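Local coordinates for protein 4-hydroxybutyrate coenzyme A transferase (Shewanella oneidensis, PDB 2OAS) that binds coenzyme A and, as its name and family suggest, probably transfers it from an acyl-CoA to a carboxylate such as 4-hydroxybutyrate or acetate, at residues P2-L15 against I163-S175. Residues are numbered along the deposited sequence; the frame is centred on the assembly and turned at random.
Sequences PAIVCQSALEAVSL and IHIDRFAAVYEQS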
ATOM      1  N   PRO A   2      40.134 -12.376 -12.972  1.00 52.55           N
ATOM      2  CA  PRO A   2      40.852 -12.971 -11.829  1.00 51.91           C
ATOM      3  C   PRO A   2      39.983 -13.940 -11.011  1.00 50.90           C
ATOM      4  O   PRO A   2      40.202 -14.131  -9.812  1.00 50.90           O
ATOM      5  CB  PRO A   2      41.347 -11.809 -10.973  1.00 52.81           C
ATOM      6  CG  PRO A   2      40.325 -10.722 -11.318  1.00 53.85           C
ATOM      7  CD  PRO A   2      40.062 -10.910 -12.818  1.00 54.09           C
ATOM      8  N   ALA A   3      39.003 -14.556 -11.659  1.00 48.67           N
ATOM      9  CA  ALA A   3      38.142 -15.507 -10.970  1.00 46.62           C
ATOM     10  C   ALA A   3      38.829 -16.869 -10.924  1.00 44.99           C
ATOM     11  O   ALA A   3      39.605 -17.215 -11.812  1.00 43.10           O
ATOM     12  CB  ALA A   3      36.803 -15.631 -11.679  1.00 47.41           C
ATOM     13  N   ILE A   4      38.538 -17.637  -9.881  1.00 43.08           N
ATOM     14  CA  ILE A   4      39.127 -18.951  -9.732  1.00 41.39           C
ATOM     15  C   ILE A   4      38.237 -19.990 -10.392  1.00 40.22           C
ATOM     16  O   ILE A   4      37.076 -20.144 -10.027  1.00 40.49           O
ATOM     17  CB  ILE A   4      39.294 -19.302  -8.257  1.00 41.33           C
ATOM     18  CG1 ILE A   4      39.977 -18.154  -7.525  1.00 41.58           C
ATOM     19  CG2 ILE A   4      40.136 -20.551  -8.113  1.00 40.59           C
ATOM     20  CD1 ILE A   4      40.103 -18.391  -6.045  1.00 40.88           C
ATOM     21  N   VAL A   5      38.790 -20.707 -11.362  1.00 39.10           N
ATOM     22  CA  VAL A   5      38.047 -21.731 -12.080  1.00 37.98           C
ATOM     23  C   VAL A   5      38.033 -23.043 -11.303  1.00 37.88           C
ATOM     24  O   VAL A   5      38.904 -23.884 -11.482  1.00 37.78           O
ATOM     25  CB  VAL A   5      38.667 -21.986 -13.477  1.00 38.16           C
ATOM     26  CG1 VAL A   5      37.792 -22.943 -14.270  1.00 37.97           C
ATOM     27  CG2 VAL A   5      38.825 -20.670 -14.217  1.00 37.42           C
ATOM     28  N   CYS A   6      37.036 -23.221 -10.452  1.00 37.71           N
ATOM     29  CA  CYS A   6      36.932 -24.433  -9.659  1.00 38.83           C
ATOM     30  C   CYS A   6      36.640 -25.654 -10.506  1.00 39.72           C
ATOM     31  O   CYS A   6      36.024 -25.555 -11.568  1.00 40.06           O
ATOM     32  CB  CYS A   6      35.842 -24.277  -8.603  1.00 39.10           C
ATOM     33  SG  CYS A   6      36.172 -22.937  -7.457  1.00 43.33           S
ATOM     34  N   GLN A   7      37.083 -26.814 -10.032  1.00 39.93           N
ATOM     35  CA  GLN A   7      36.853 -28.055 -10.761  1.00 38.52           C
ATOM     36  C   GLN A   7      35.656 -28.810 -10.200  1.00 35.41           C
ATOM     37  O   GLN A   7      35.232 -29.793 -10.788  1.00 35.08           O
ATOM     38  CB  GLN A   7      38.100 -28.944 -10.723  1.00 41.26           C
ATOM     39  CG  GLN A   7      38.515 -29.419 -12.107  1.00 45.17           C
ATOM     40  CD  GLN A   7      38.895 -28.264 -13.016  1.00 46.66           C
ATOM     41  OE1 GLN A   7      38.570 -28.257 -14.209  1.00 47.34           O
ATOM     42  NE2 GLN A   7      39.597 -27.283 -12.457  1.00 46.89           N
ATOM     43  N   SER A   8      35.114 -28.338  -9.077  1.00 34.13           N
ATOM     44  CA  SER A   8      33.942 -28.967  -8.464  1.00 34.24           C
ATOM     45  C   SER A   8      33.106 -27.932  -7.715  1.00 34.31           C
ATOM     46  O   SER A   8      33.627 -26.898  -7.288  1.00 35.18           O
ATOM     47  CB  SER A   8      34.358 -30.066  -7.494  1.00 31.96           C
ATOM     48  OG  SER A   8      34.969 -29.512  -6.345  1.00 32.07           O
ATOM     49  N   ALA A   9      31.815 -28.209  -7.552  1.00 32.95           N
ATOM     50  CA  ALA A   9      30.935 -27.287  -6.847  1.00 33.60           C
ATOM     51  C   ALA A   9      31.397 -27.071  -5.414  1.00 33.47           C
ATOM     52  O   ALA A   9      31.268 -25.985  -4.870  1.00 32.81           O
ATOM     53  CB  ALA A   9      29.513 -27.809  -6.849  1.00 33.04           C
ATOM     54  N   LEU A  10      31.936 -28.116  -4.802  1.00 36.23           N
ATOM     55  CA  LEU A  10      32.407 -28.019  -3.420  1.00 37.08           C
ATOM     56  C   LEU A  10      33.587 -27.053  -3.346  1.00 36.04           C
ATOM     57  O   LEU A  10      33.731 -26.309  -2.382  1.00 33.72           O
ATOM     58  CB  LEU A  10      32.813 -29.406  -2.922  1.00 38.79           C
ATOM     59  CG  LEU A  10      32.769 -29.677  -1.416  1.00 41.16           C
ATOM     60  CD1 LEU A  10      33.123 -31.139  -1.163  1.00 41.60           C
ATOM     61  CD2 LEU A  10      33.720 -28.765  -0.679  1.00 41.65           C
ATOM     62  N   GLU A  11      34.420 -27.058  -4.379  1.00 37.34           N
ATOM     63  CA  GLU A  11      35.574 -26.171  -4.404  1.00 38.18           C
ATOM     64  C   GLU A  11      35.128 -24.708  -4.463  1.00 36.69           C
ATOM     65  O   GLU A  11      35.728 -23.832  -3.841  1.00 36.57           O
ATOM     66  CB  GLU A  11      36.452 -26.512  -5.596  1.00 38.94           C
ATOM     67  CG  GLU A  11      37.726 -25.733  -5.641  1.00 43.25           C
ATOM     68  CD  GLU A  11      38.606 -26.152  -6.795  1.00 46.37           C
ATOM     69  OE1 GLU A  11      39.578 -25.423  -7.082  1.00 48.26           O
ATOM     70  OE2 GLU A  11      38.326 -27.212  -7.414  1.00 46.63           O
ATOM     71  N   ALA A  12      34.059 -24.456  -5.195  1.00 36.34           N
ATOM     72  CA  ALA A  12      33.524 -23.116  -5.322  1.00 37.69           C
ATOM     73  C   ALA A  12      32.907 -22.657  -4.014  1.00 38.13           C
ATOM     74  O   ALA A  12      33.142 -21.537  -3.560  1.00 39.02           O
ATOM     75  CB  ALA A  12      32.466 -23.087  -6.432  1.00 38.49           C
ATOM     76  N   VAL A  13      32.111 -23.523  -3.405  1.00 38.38           N
ATOM     77  CA  VAL A  13      31.455 -23.176  -2.164  1.00 38.96           C
ATOM     78  C   VAL A  13      32.430 -23.003  -1.003  1.00 39.90           C
ATOM     79  O   VAL A  13      32.139 -22.302  -0.040  1.00 41.24           O
ATOM     80  CB  VAL A  13      30.425 -24.233  -1.809  1.00 37.86           C
ATOM     81  CG1 VAL A  13      29.778 -23.901  -0.490  1.00 39.88           C
ATOM     82  CG2 VAL A  13      29.384 -24.290  -2.883  1.00 38.62           C
ATOM     83  N   SER A  14      33.593 -23.639  -1.103  1.00 40.17           N
ATOM     84  CA  SER A  14      34.601 -23.571  -0.051  1.00 40.09           C
ATOM     85  C   SER A  14      34.958 -22.175   0.434  1.00 38.27           C
ATOM     86  O   SER A  14      35.223 -21.981   1.612  1.00 38.65           O
ATOM     87  CB  SER A  14      35.867 -24.281  -0.506  1.00 41.13           C
ATOM     88  OG  SER A  14      35.665 -25.675  -0.469  1.00 44.77           O
ATOM     89  N   LEU A  15      34.978 -21.208  -0.478  1.00 38.31           N
ATOM     90  CA  LEU A  15      35.313 -19.835  -0.109  1.00 36.52           C
ATOM     91  C   LEU A  15      34.378 -19.322   0.980  1.00 35.45           C
ATOM     92  O   LEU A  15      34.764 -18.489   1.788  1.00 34.67           O
ATOM     93  CB  LEU A  15      35.254 -18.919  -1.333  1.00 35.80           C
ATOM     94  CG  LEU A  15      36.373 -19.046  -2.376  1.00 36.83           C
ATOM     95  CD1 LEU A  15      36.444 -20.461  -2.914  1.00 37.34           C
ATOM     96  CD2 LEU A  15      36.116 -18.057  -3.519  1.00 36.51           C
ATOM     97  N   ILE A 163      26.314  -9.350 -16.445  1.00 33.93           N
ATOM     98  CA  ILE A 163      27.362  -9.127 -15.448  1.00 32.98           C
ATOM     99  C   ILE A 163      28.674  -9.727 -15.965  1.00 32.60           C
ATOM    100  O   ILE A 163      28.687 -10.777 -16.621  1.00 31.47           O
ATOM    101  CB  ILE A 163      26.945  -9.766 -14.070  1.00 34.74           C
ATOM    102  CG1 ILE A 163      28.107  -9.737 -13.066  1.00 35.47           C
ATOM    103  CG2 ILE A 163      26.522 -11.209 -14.277  1.00 33.72           C
ATOM    104  CD1 ILE A 163      28.600  -8.366 -12.702  1.00 37.96           C
ATOM    105  N   HIS A 164      29.781  -9.056 -15.676  1.00 34.04           N
ATOM    106  CA  HIS A 164      31.081  -9.515 -16.159  1.00 35.22           C
ATOM    107  C   HIS A 164      31.696 -10.568 -15.255  1.00 34.53           C
ATOM    108  O   HIS A 164      31.620 -10.465 -14.042  1.00 34.23           O
ATOM    109  CB  HIS A 164      32.026  -8.321 -16.320  1.00 35.62           C
ATOM    110  CG  HIS A 164      33.182  -8.602 -17.229  1.00 36.25           C
ATOM    111  ND1 HIS A 164      34.351  -9.185 -16.790  1.00 36.64           N
ATOM    112  CD2 HIS A 164      33.323  -8.435 -18.560  1.00 35.97           C
ATOM    113  CE1 HIS A 164      35.162  -9.361 -17.813  1.00 36.46           C
ATOM    114  NE2 HIS A 164      34.563  -8.915 -18.897  1.00 37.24           N
ATOM    115  N   ILE A 165      32.314 -11.574 -15.859  1.00 34.80           N
ATOM    116  CA  ILE A 165      32.894 -12.674 -15.104  1.00 34.47           C
ATOM    117  C   ILE A 165      34.034 -12.275 -14.162  1.00 35.60           C
ATOM    118  O   ILE A 165      34.380 -13.038 -13.276  1.00 35.53           O
ATOM    119  CB  ILE A 165      33.373 -13.798 -16.044  1.00 33.71           C
ATOM    120  CG1 ILE A 165      33.635 -15.069 -15.241  1.00 31.29           C
ATOM    121  CG2 ILE A 165      34.640 -13.364 -16.784  1.00 30.52           C
ATOM    122  CD1 ILE A 165      34.122 -16.214 -16.077  1.00 32.18           C
ATOM    123  N   ASP A 166      34.633 -11.102 -14.345  1.00 36.46           N
ATOM    124  CA  ASP A 166      35.702 -10.710 -13.433  1.00 36.65           C
ATOM    125  C   ASP A 166      35.136 -10.225 -12.113  1.00 37.41           C
ATOM    126  O   ASP A 166      35.884  -9.918 -11.197  1.00 39.63           O
ATOM    127  CB  ASP A 166      36.587  -9.620 -14.023  1.00 37.15           C
ATOM    128  CG  ASP A 166      37.543 -10.156 -15.061  1.00 38.75           C
ATOM    129  OD1 ASP A 166      37.820 -11.382 -15.041  1.00 38.30           O
ATOM    130  OD2 ASP A 166      38.023  -9.347 -15.887  1.00 40.12           O
ATOM    131  N   ARG A 167      33.818 -10.138 -12.018  1.00 37.58           N
ATOM    132  CA  ARG A 167      33.168  -9.716 -10.782  1.00 37.48           C
ATOM    133  C   ARG A 167      32.934 -10.945  -9.903  1.00 36.67           C
ATOM    134  O   ARG A 167      32.336 -10.851  -8.831  1.00 37.82           O
ATOM    135  CB  ARG A 167      31.823  -9.046 -11.089  1.00 38.66           C
ATOM    136  CG  ARG A 167      31.942  -7.664 -11.730  1.00 43.25           C
ATOM    137  CD  ARG A 167      31.448  -6.591 -10.780  1.00 44.99           C
ATOM    138  NE  ARG A 167      30.006  -6.700 -10.581  1.00 51.43           N
ATOM    139  CZ  ARG A 167      29.322  -6.154  -9.577  1.00 52.96           C
ATOM    140  NH1 ARG A 167      29.945  -5.441  -8.644  1.00 54.66           N
ATOM    141  NH2 ARG A 167      28.007  -6.321  -9.512  1.00 52.29           N
ATOM    142  N   PHE A 168      33.422 -12.093 -10.363  1.00 34.64           N
ATOM    143  CA  PHE A 168      33.252 -13.366  -9.654  1.00 32.02           C
ATOM    144  C   PHE A 168      34.526 -13.786  -8.917  1.00 31.50           C
ATOM    145  O   PHE A 168      35.630 -13.667  -9.448  1.00 32.68           O
ATOM    146  CB  PHE A 168      32.861 -14.475 -10.660  1.00 28.17           C
ATOM    147  CG  PHE A 168      31.605 -14.185 -11.460  1.00 25.31           C
ATOM    148  CD1 PHE A 168      31.260 -14.991 -12.537  1.00 25.13           C
ATOM    149  CD2 PHE A 168      30.761 -13.134 -11.126  1.00 26.03           C
ATOM    150  CE1 PHE A 168      30.099 -14.763 -13.271  1.00 25.04           C
ATOM    151  CE2 PHE A 168      29.588 -12.897 -11.857  1.00 26.64           C
ATOM    152  CZ  PHE A 168      29.261 -13.718 -12.936  1.00 25.61           C
ATOM    153  N   ALA A 169      34.379 -14.290  -7.700  1.00 31.44           N
ATOM    154  CA  ALA A 169      35.550 -14.730  -6.931  1.00 31.61           C
ATOM    155  C   ALA A 169      35.872 -16.163  -7.302  1.00 31.54           C
ATOM    156  O   ALA A 169      37.029 -16.588  -7.284  1.00 32.38           O
ATOM    157  CB  ALA A 169      35.268 -14.643  -5.442  1.00 31.08           C
ATOM    158  N   ALA A 170      34.827 -16.901  -7.645  1.00 31.68           N
ATOM    159  CA  ALA A 170      34.961 -18.299  -7.998  1.00 32.52           C
ATOM    160  C   ALA A 170      33.946 -18.622  -9.062  1.00 32.51           C
ATOM    161  O   ALA A 170      32.912 -17.952  -9.175  1.00 31.68           O
ATOM    162  CB  ALA A 170      34.730 -19.161  -6.782  1.00 31.73           C
ATOM    163  N   VAL A 171      34.240 -19.673  -9.825  1.00 33.44           N
ATOM    164  CA  VAL A 171      33.378 -20.116 -10.912  1.00 33.56           C
ATOM    165  C   VAL A 171      33.459 -21.629 -11.145  1.00 34.28           C
ATOM    166  O   VAL A 171      34.546 -22.189 -11.239  1.00 35.10           O
ATOM    167  CB  VAL A 171      33.766 -19.355 -12.209  1.00 33.86           C
ATOM    168  CG1 VAL A 171      33.401 -20.149 -13.410  1.00 35.03           C
ATOM    169  CG2 VAL A 171      33.060 -18.014 -12.254  1.00 33.90           C
ATOM    170  N   TYR A 172      32.303 -22.281 -11.217  1.00 34.00           N
ATOM    171  CA  TYR A 172      32.234 -23.717 -11.482  1.00 34.47           C
ATOM    172  C   TYR A 172      31.283 -23.915 -12.655  1.00 35.26           C
ATOM    173  O   TYR A 172      30.157 -23.418 -12.649  1.00 34.47           O
ATOM    174  CB  TYR A 172      31.718 -24.500 -10.272  1.00 33.80           C
ATOM    175  CG  TYR A 172      31.407 -25.948 -10.599  1.00 33.16           C
ATOM    176  CD1 TYR A 172      32.416 -26.824 -11.034  1.00 34.29           C
ATOM    177  CD2 TYR A 172      30.099 -26.433 -10.534  1.00 33.20           C
ATOM    178  CE1 TYR A 172      32.130 -28.144 -11.401  1.00 32.44           C
ATOM    179  CE2 TYR A 172      29.800 -27.752 -10.898  1.00 34.87           C
ATOM    180  CZ  TYR A 172      30.818 -28.595 -11.333  1.00 35.18           C
ATOM    181  OH  TYR A 172      30.504 -29.871 -11.727  1.00 36.25           O
ATOM    182  N   GLU A 173      31.730 -24.661 -13.655  1.00 35.29           N
ATOM    183  CA  GLU A 173      30.908 -24.858 -14.834  1.00 36.69           C
ATOM    184  C   GLU A 173      30.414 -26.271 -15.105  1.00 35.98           C
ATOM    185  O   GLU A 173      31.197 -27.215 -15.141  1.00 35.41           O
ATOM    186  CB  GLU A 173      31.663 -24.365 -16.058  1.00 38.55           C
ATOM    187  CG  GLU A 173      30.916 -24.555 -17.363  1.00 43.45           C
ATOM    188  CD  GLU A 173      31.754 -24.154 -18.565  1.00 45.57           C
ATOM    189  OE1 GLU A 173      32.776 -24.837 -18.823  1.00 49.40           O
ATOM    190  OE2 GLU A 173      31.397 -23.166 -19.238  1.00 45.01           O
ATOM    191  N   GLN A 174      29.104 -26.401 -15.297  1.00 35.00           N
ATOM    192  CA  GLN A 174      28.508 -27.681 -15.630  1.00 35.43           C
ATOM    193  C   GLN A 174      27.072 -27.463 -16.107  1.00 34.91           C
ATOM    194  O   GLN A 174      26.377 -26.581 -15.617  1.00 35.19           O
ATOM    195  CB  GLN A 174      28.562 -28.647 -14.439  1.00 36.33           C
ATOM    196  CG  GLN A 174      27.307 -28.727 -13.611  1.00 38.28           C
ATOM    197  CD  GLN A 174      27.140 -30.080 -12.942  1.00 37.39           C
ATOM    198  OE1 GLN A 174      27.967 -30.497 -12.128  1.00 37.16           O
ATOM    199  NE2 GLN A 174      26.066 -30.769 -13.281  1.00 37.18           N
ATOM    200  N   SER A 175      26.649 -28.228 -17.109  1.00 34.74           N
ATOM    201  CA  SER A 175      25.294 -28.119 -17.626  1.00 35.14           C
ATOM    202  C   SER A 175      24.369 -28.834 -16.663  1.00 36.36           C
ATOM    203  O   SER A 175      24.606 -29.988 -16.291  1.00 36.31           O
ATOM    204  CB  SER A 175      25.170 -28.774 -19.006  1.00 35.49           C
ATOM    205  OG  SER A 175      25.834 -28.028 -20.006  1.00 37.02           O
TER
HETATM  206  O   HOH W   1      34.392 -25.265 -13.595  1.00 34.44           O
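At the edge of the parallel beta sheet of the N-terminal acetyl-CoA hydrolase/transferase domain, the short outer strand Ile4-Val5 pairs in parallel with strand 170-173, whose other side is hydrogen-bonded to strand 145-150. Three backbone hydrogen bonds join the two segments: Ile4 N to Ala169 O, with the donor above the carbonyl plane, Val171 N to Ile4 O (2.9 Å) and Cys6 N to Val171 O (2.8 Å). Beyond Val5 the chain turns into helix 9-13, which runs back antiparallel to strand 170-173 at 165°. Leu15 CD2 rests on Ala170 CB at 3.7 Å, and Cys6 SG approaches the same methyl. A chi1 of 170° swings the Tyr172 ring away from its own backbone N and under the start of the helix: Ala9 N lies over the ring centre, 3.6 Å above its plane, Ser8 C nearer the rim, while Cys6 O meets the edge in plane. Replacing Tyr172 by alanine is likely to open a gap beneath the Ser8-Ala9 peptide and to leave Gln174 OE1 without the hydroxyl that donates to it. Past the last direct bond, one water continues the pairing, donating to Cys6 O at 2.6 Å and accepting from Glu173 N at 2.7 Å.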